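Local structure of periplasmic binding protein/LacI transcriptional regulator (Clostridium phytofermentans, 3BRS) at residues V24-A29 with P246-Y251; I191-L197 with K217-I223. The protein probably binds a sugar outside the cell membrane and hands it to a transporter, as periplasmic binding proteins of the LacI-related fold do. All blocks are in the same frame, centred on the assembly; numbering follows the deposited sequence.

Contact 1 (V24-A29 with P246-Y251); sequences VLVEGA and PFNIGY
The phenyl ring of Phe247 lies over Gly28, whose CA sits 3.5 Å from the ring centroid and 16° off its normal, a CH-pi contact made with one face. The ring gets there because CG stands anti to the backbone N (chi1 -170°), which swings it across the helix of Gly28; Met31, one turn further on, also touches it. Val24 meets the base of the same side chain at about a right angle, its CG1 3.5 Å from Phe247 CB, and also packs on the proline ring, with CG1 3.6 Å from Pro246 CG. On the inner flank Leu25 brings CD1 to 3.5 Å from Ile249 CG2, and both side chains rest on Ile96 of strand 92-96. Between these flanks the backbones are in direct contact: the axes of the two short segments approach to 6.4 Å at a crossing angle of -42°. Gly28 and Gly250, with no side chains between them, let the helices meet: Gly28 CA faces Phe247 O and Gly250 CA faces Leu25 O. CA-H...O contacts run both ways, Leu25 CA to Pro246 O at 3.4 Å and Tyr251 CA to Gly28 O at 3.3 Å. With no hydrogen bond between the segments, this glycine-mediated helix pair depends on close fit, dispersion and weak CH donors, and it joins two helices far apart in sequence beside the N-terminal parallel sheet.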
loop_
_atom_site.group_PDB
_atom_site.type_symbol
_atom_site.label_atom_id
_atom_site.label_comp_id
_atom_site.label_asym_id
_atom_site.label_seq_id
_atom_site.Cartn_x
_atom_site.Cartn_y
_atom_site.Cartn_z
ATOM N N VAL A 24 10.881 -1.028 -5.338
ATOM C CA VAL A 24 11.714 -1.838 -4.460
ATOM C C VAL A 24 11.190 -3.270 -4.240
ATOM O O VAL A 24 11.976 -4.221 -4.123
ATOM C CB VAL A 24 11.899 -1.091 -3.165
ATOM C CG1 VAL A 24 12.465 -1.968 -2.075
ATOM C CG2 VAL A 24 12.822 0.144 -3.415
ATOM N N LEU A 25 9.847 -3.424 -4.248
ATOM C CA LEU A 25 9.167 -4.733 -4.135
ATOM C C LEU A 25 9.646 -5.580 -5.288
ATOM O O LEU A 25 9.992 -6.759 -5.151
ATOM C CB LEU A 25 7.666 -4.516 -4.239
ATOM C CG LEU A 25 6.900 -5.804 -3.930
ATOM C CD1 LEU A 25 5.755 -5.595 -2.949
ATOM C CD2 LEU A 25 6.428 -6.397 -5.211
ATOM N N VAL A 26 9.687 -4.976 -6.448
ATOM C CA VAL A 26 10.150 -5.673 -7.668
ATOM C C VAL A 26 11.591 -6.070 -7.472
ATOM O O VAL A 26 11.951 -7.216 -7.740
ATOM C CB VAL A 26 9.963 -4.726 -8.884
ATOM C CG1 VAL A 26 10.789 -5.163 -10.088
ATOM C CG2 VAL A 26 8.495 -4.723 -9.277
ATOM N N GLU A 27 12.440 -5.155 -6.981
ATOM C CA GLU A 27 13.836 -5.519 -6.708
ATOM C C GLU A 27 13.954 -6.623 -5.765
ATOM O O GLU A 27 14.800 -7.486 -5.982
ATOM C CB GLU A 27 14.662 -4.318 -6.215
ATOM C CG GLU A 27 14.574 -3.130 -7.200
ATOM C CD GLU A 27 15.336 -1.886 -6.736
ATOM O OE1 GLU A 27 14.673 -0.947 -6.203
ATOM O OE2 GLU A 27 16.598 -1.894 -6.888
ATOM N N GLY A 28 13.131 -6.657 -4.693
ATOM C CA GLY A 28 13.284 -7.753 -3.764
ATOM C C GLY A 28 12.905 -9.098 -4.352
ATOM O O GLY A 28 13.490 -10.068 -4.044
ATOM N N ALA A 29 11.847 -9.170 -5.155
ATOM C CA ALA A 29 11.425 -10.410 -5.743
ATOM C C ALA A 29 12.417 -10.837 -6.863
ATOM O O ALA A 29 12.768 -12.020 -7.022
ATOM C CB ALA A 29 10.006 -10.238 -6.289
ATOM N N PRO A 246 9.210 -2.862 1.508
ATOM C CA PRO A 246 8.750 -3.491 0.274
ATOM C C PRO A 246 9.745 -4.466 -0.255
ATOM O O PRO A 246 9.350 -5.458 -0.868
ATOM C CB PRO A 246 8.595 -2.310 -0.677
ATOM C CG PRO A 246 9.541 -1.301 -0.119
ATOM C CD PRO A 246 9.317 -1.408 1.334
ATOM N N PHE A 247 11.043 -4.228 -0.003
ATOM C CA PHE A 247 12.037 -5.185 -0.482
ATOM C C PHE A 247 11.713 -6.575 0.109
ATOM O O PHE A 247 11.614 -7.600 -0.628
ATOM C CB PHE A 247 13.461 -4.705 -0.089
ATOM C CG PHE A 247 14.516 -5.494 -0.743
ATOM C CD1 PHE A 247 15.002 -6.659 -0.139
ATOM C CD2 PHE A 247 14.994 -5.132 -2.031
ATOM C CE1 PHE A 247 15.995 -7.455 -0.801
ATOM C CE2 PHE A 247 15.980 -5.921 -2.696
ATOM C CZ PHE A 247 16.470 -7.070 -2.079
ATOM N N ASN A 248 11.480 -6.611 1.437
ATOM C CA ASN A 248 11.117 -7.852 2.082
ATOM C C ASN A 248 9.802 -8.451 1.658
ATOM O O ASN A 248 9.705 -9.673 1.626
ATOM C CB ASN A 248 11.137 -7.680 3.546
ATOM C CG ASN A 248 12.562 -7.599 4.043
ATOM O OD1 ASN A 248 12.851 -7.040 5.084
ATOM N ND2 ASN A 248 13.481 -8.116 3.236
ATOM N N ILE A 249 8.780 -7.629 1.386
ATOM C CA ILE A 249 7.537 -8.214 0.827
ATOM C C ILE A 249 7.776 -9.019 -0.419
ATOM O O ILE A 249 7.187 -10.134 -0.571
ATOM C CB ILE A 249 6.454 -7.160 0.538
ATOM C CG1 ILE A 249 5.914 -6.669 1.873
ATOM C CG2 ILE A 249 5.209 -7.806 -0.262
ATOM C CD1 ILE A 249 5.330 -5.207 1.852
ATOM N N GLY A 250 8.572 -8.466 -1.341
ATOM C CA GLY A 250 8.830 -9.151 -2.619
ATOM C C GLY A 250 9.745 -10.349 -2.468
ATOM O O GLY A 250 9.520 -11.381 -3.075
ATOM N N TYR A 251 10.827 -10.175 -1.697
ATOM C CA TYR A 251 11.760 -11.194 -1.442
ATOM C C TYR A 251 11.030 -12.437 -0.858
ATOM O O TYR A 251 11.053 -13.540 -1.432
ATOM C CB TYR A 251 12.930 -10.610 -0.552
ATOM C CG TYR A 251 14.044 -11.602 -0.410
ATOM C CD1 TYR A 251 13.931 -12.701 0.428
ATOM C CD2 TYR A 251 15.184 -11.486 -1.198
ATOM C CE1 TYR A 251 14.951 -13.692 0.483
ATOM C CE2 TYR A 251 16.210 -12.449 -1.172
ATOM C CZ TYR A 251 16.101 -13.538 -0.335
ATOM O OH TYR A 251 17.162 -14.431 -0.342
#

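Contact 2 (I191-L197 with K217-I223); sequences ISVMVGL and KVKLVCI
Met194 CG packs 3.5 Å from Val218 CG1, and Leu185 of helix 174-187 touches both side chains. On the same face Leu220 tucks CD1 against the Met194 carbonyl, 3.4 Å from its O, while helix 199-211 packs on Leu220 and Cys222. The other face carries Val193, Val195, Val221 and Lys219, whose chain leads away at the exposed end. With CG1 anti to the carbonyl carbon (chi1 -66°), Val221 leaves CG2 between backbone N and carbonyl carbon, 3.8 Å from Val195 CG2 and also near Val193 CG1; helix 113-127 packs on Val193 and Val221. Leu197 CD2 and Ile223 CD1 continue the apolar contact at the C-terminal end. Between the two faces runs a parallel ladder of five backbone hydrogen bonds. Lys219 N donates to Ser192 O, from 46° out of the carbonyl plane, and Met194 N to Lys219 O, the latter at 2.7 Å; the ladder ends with Ile223 N on Gly196 O. Strand 133-138 pairs with the far edge of 191-196, and Arg149 bonds to Leu197 O. The two strands and the connecting helix 199-211 form a beta-alpha-beta crossover, in which peptide polarity is spent within the sheet, leaving both faces mainly apolar, with Lys219 at the exposed end.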
loop_
_atom_site.group_PDB
_atom_site.type_symbol
_atom_site.label_atom_id
_atom_site.label_comp_id
_atom_site.label_asym_id
_atom_site.label_seq_id
_atom_site.Cartn_x
_atom_site.Cartn_y
_atom_site.Cartn_z
ATOM N N ILE A 191 -7.852 23.044 9.462
ATOM C CA ILE A 191 -6.964 21.856 9.401
ATOM C C ILE A 191 -5.493 22.274 9.705
ATOM O O ILE A 191 -4.931 23.129 9.067
ATOM C CB ILE A 191 -7.081 21.168 8.027
ATOM C CG1 ILE A 191 -8.403 20.355 7.886
ATOM C CG2 ILE A 191 -5.860 20.362 7.717
ATOM C CD1 ILE A 191 -8.760 20.015 6.433
ATOM N N SER A 192 -4.867 21.660 10.684
ATOM C CA SER A 192 -3.524 21.972 11.083
ATOM C C SER A 192 -2.633 20.734 10.872
ATOM O O SER A 192 -1.425 20.793 11.144
ATOM C CB SER A 192 -3.542 22.248 12.581
ATOM O OG SER A 192 -3.999 21.063 13.249
ATOM N N VAL A 193 -3.241 19.608 10.464
ATOM C CA VAL A 193 -2.528 18.345 10.197
ATOM C C VAL A 193 -3.185 17.710 8.993
ATOM O O VAL A 193 -4.389 17.446 9.006
ATOM C CB VAL A 193 -2.580 17.282 11.369
ATOM C CG1 VAL A 193 -1.591 16.171 11.083
ATOM C CG2 VAL A 193 -2.163 17.827 12.734
ATOM N N MET A 194 -2.389 17.496 7.957
ATOM C CA MET A 194 -2.739 16.621 6.869
ATOM C C MET A 194 -2.163 15.186 6.972
ATOM O O MET A 194 -0.980 14.949 7.357
ATOM C CB MET A 194 -2.359 17.286 5.524
ATOM C CG MET A 194 -3.227 18.514 5.252
ATOM S SD MET A 194 -4.940 18.151 4.546
ATOM C CE MET A 194 -4.718 16.809 3.450
ATOM N N VAL A 195 -3.010 14.199 6.650
ATOM C CA VAL A 195 -2.502 12.785 6.627
ATOM C C VAL A 195 -2.499 12.216 5.221
ATOM O O VAL A 195 -3.534 12.211 4.545
ATOM C CB VAL A 195 -3.357 11.905 7.551
ATOM C CG1 VAL A 195 -2.763 10.527 7.693
ATOM C CG2 VAL A 195 -3.470 12.566 8.908
ATOM N N GLY A 196 -1.367 11.740 4.734
ATOM C CA GLY A 196 -1.338 11.022 3.416
ATOM C C GLY A 196 -1.121 9.554 3.712
ATOM O O GLY A 196 -0.149 9.175 4.387
ATOM N N LEU A 197 -1.987 8.678 3.171
ATOM C CA LEU A 197 -1.975 7.225 3.554
ATOM C C LEU A 197 -1.043 6.322 2.648
ATOM O O LEU A 197 -0.826 5.114 2.849
ATOM C CB LEU A 197 -3.441 6.693 3.637
ATOM C CG LEU A 197 -4.191 7.208 4.913
ATOM C CD1 LEU A 197 -5.586 6.443 4.940
ATOM C CD2 LEU A 197 -3.261 6.994 6.151
ATOM N N LYS A 217 2.115 26.342 9.032
ATOM C CA LYS A 217 0.791 26.268 9.633
ATOM C C LYS A 217 0.206 24.851 9.619
ATOM O O LYS A 217 -0.445 24.452 10.574
ATOM C CB LYS A 217 -0.163 27.234 8.935
ATOM C CG LYS A 217 -0.093 28.652 9.511
ATOM C CD LYS A 217 -0.943 29.625 8.717
ATOM C CE LYS A 217 -0.103 30.676 7.952
ATOM N NZ LYS A 217 -0.954 31.622 7.110
ATOM N N VAL A 218 0.419 24.126 8.522
ATOM C CA VAL A 218 -0.096 22.778 8.366
ATOM C C VAL A 218 1.066 21.755 8.371
ATOM O O VAL A 218 1.968 21.817 7.541
ATOM C CB VAL A 218 -0.999 22.666 7.112
ATOM C CG1 VAL A 218 -1.508 21.158 6.798
ATOM C CG2 VAL A 218 -2.148 23.745 7.234
ATOM N N LYS A 219 1.033 20.855 9.349
ATOM C CA LYS A 219 1.910 19.694 9.395
ATOM C C LYS A 219 1.310 18.435 8.717
ATOM O O LYS A 219 0.093 18.238 8.661
ATOM C CB LYS A 219 2.241 19.392 10.836
ATOM C CG LYS A 219 3.224 20.427 11.478
ATOM C CD LYS A 219 3.164 20.192 12.997
ATOM C CE LYS A 219 3.870 21.232 13.836
ATOM N NZ LYS A 219 3.052 21.477 15.073
ATOM N N LEU A 220 2.232 17.607 8.242
ATOM C CA LEU A 220 1.985 16.489 7.401
ATOM C C LEU A 220 2.651 15.277 8.014
ATOM O O LEU A 220 3.816 15.280 8.483
ATOM C CB LEU A 220 2.490 16.776 5.979
ATOM C CG LEU A 220 2.470 15.682 4.895
ATOM C CD1 LEU A 220 1.037 15.143 4.568
ATOM C CD2 LEU A 220 3.117 16.173 3.616
ATOM N N VAL A 221 1.856 14.229 8.084
ATOM C CA VAL A 221 2.314 12.927 8.527
ATOM C C VAL A 221 1.802 11.946 7.473
ATOM O O VAL A 221 0.808 12.237 6.754
ATOM C CB VAL A 221 1.704 12.564 9.936
ATOM C CG1 VAL A 221 2.229 13.510 11.005
ATOM C CG2 VAL A 221 0.223 12.654 9.932
ATOM N N CYS A 222 2.485 10.806 7.340
ATOM C CA CYS A 222 2.079 9.818 6.296
ATOM C C CYS A 222 2.581 8.437 6.610
ATOM O O CYS A 222 3.553 8.245 7.374
ATOM C CB CYS A 222 2.618 10.197 4.891
ATOM S SG CYS A 222 4.478 10.399 4.957
ATOM N N ILE A 223 1.937 7.495 5.956
ATOM C CA ILE A 223 2.458 6.157 5.683
ATOM C C ILE A 223 3.126 6.193 4.286
ATOM O O ILE A 223 2.517 6.634 3.299
ATOM C CB ILE A 223 1.371 5.076 5.721
ATOM C CG1 ILE A 223 0.671 5.090 7.097
ATOM C CG2 ILE A 223 1.973 3.708 5.403
ATOM C CD1 ILE A 223 -0.728 4.329 7.128
#

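Both contacts are largely buried, but they lie on opposite sides of the chain's centre, their centres about 28 Å apart and their nearest atoms about 10 Å apart. Contact 2 joins neighbouring strands of the mixed sheet, only one helix apart in sequence, whereas contact 1 brings together helices separated by more than 200 residues, so the chain builds the whole of contact 2 before returning to complete contact 1. No secondary-structure element is shared. The chemistry follows the place: within the sheet, backbone hydrogen bonds set the strand spacing and side chains serve the helices on the two faces; between the helices, glycines and ring packing do the joining.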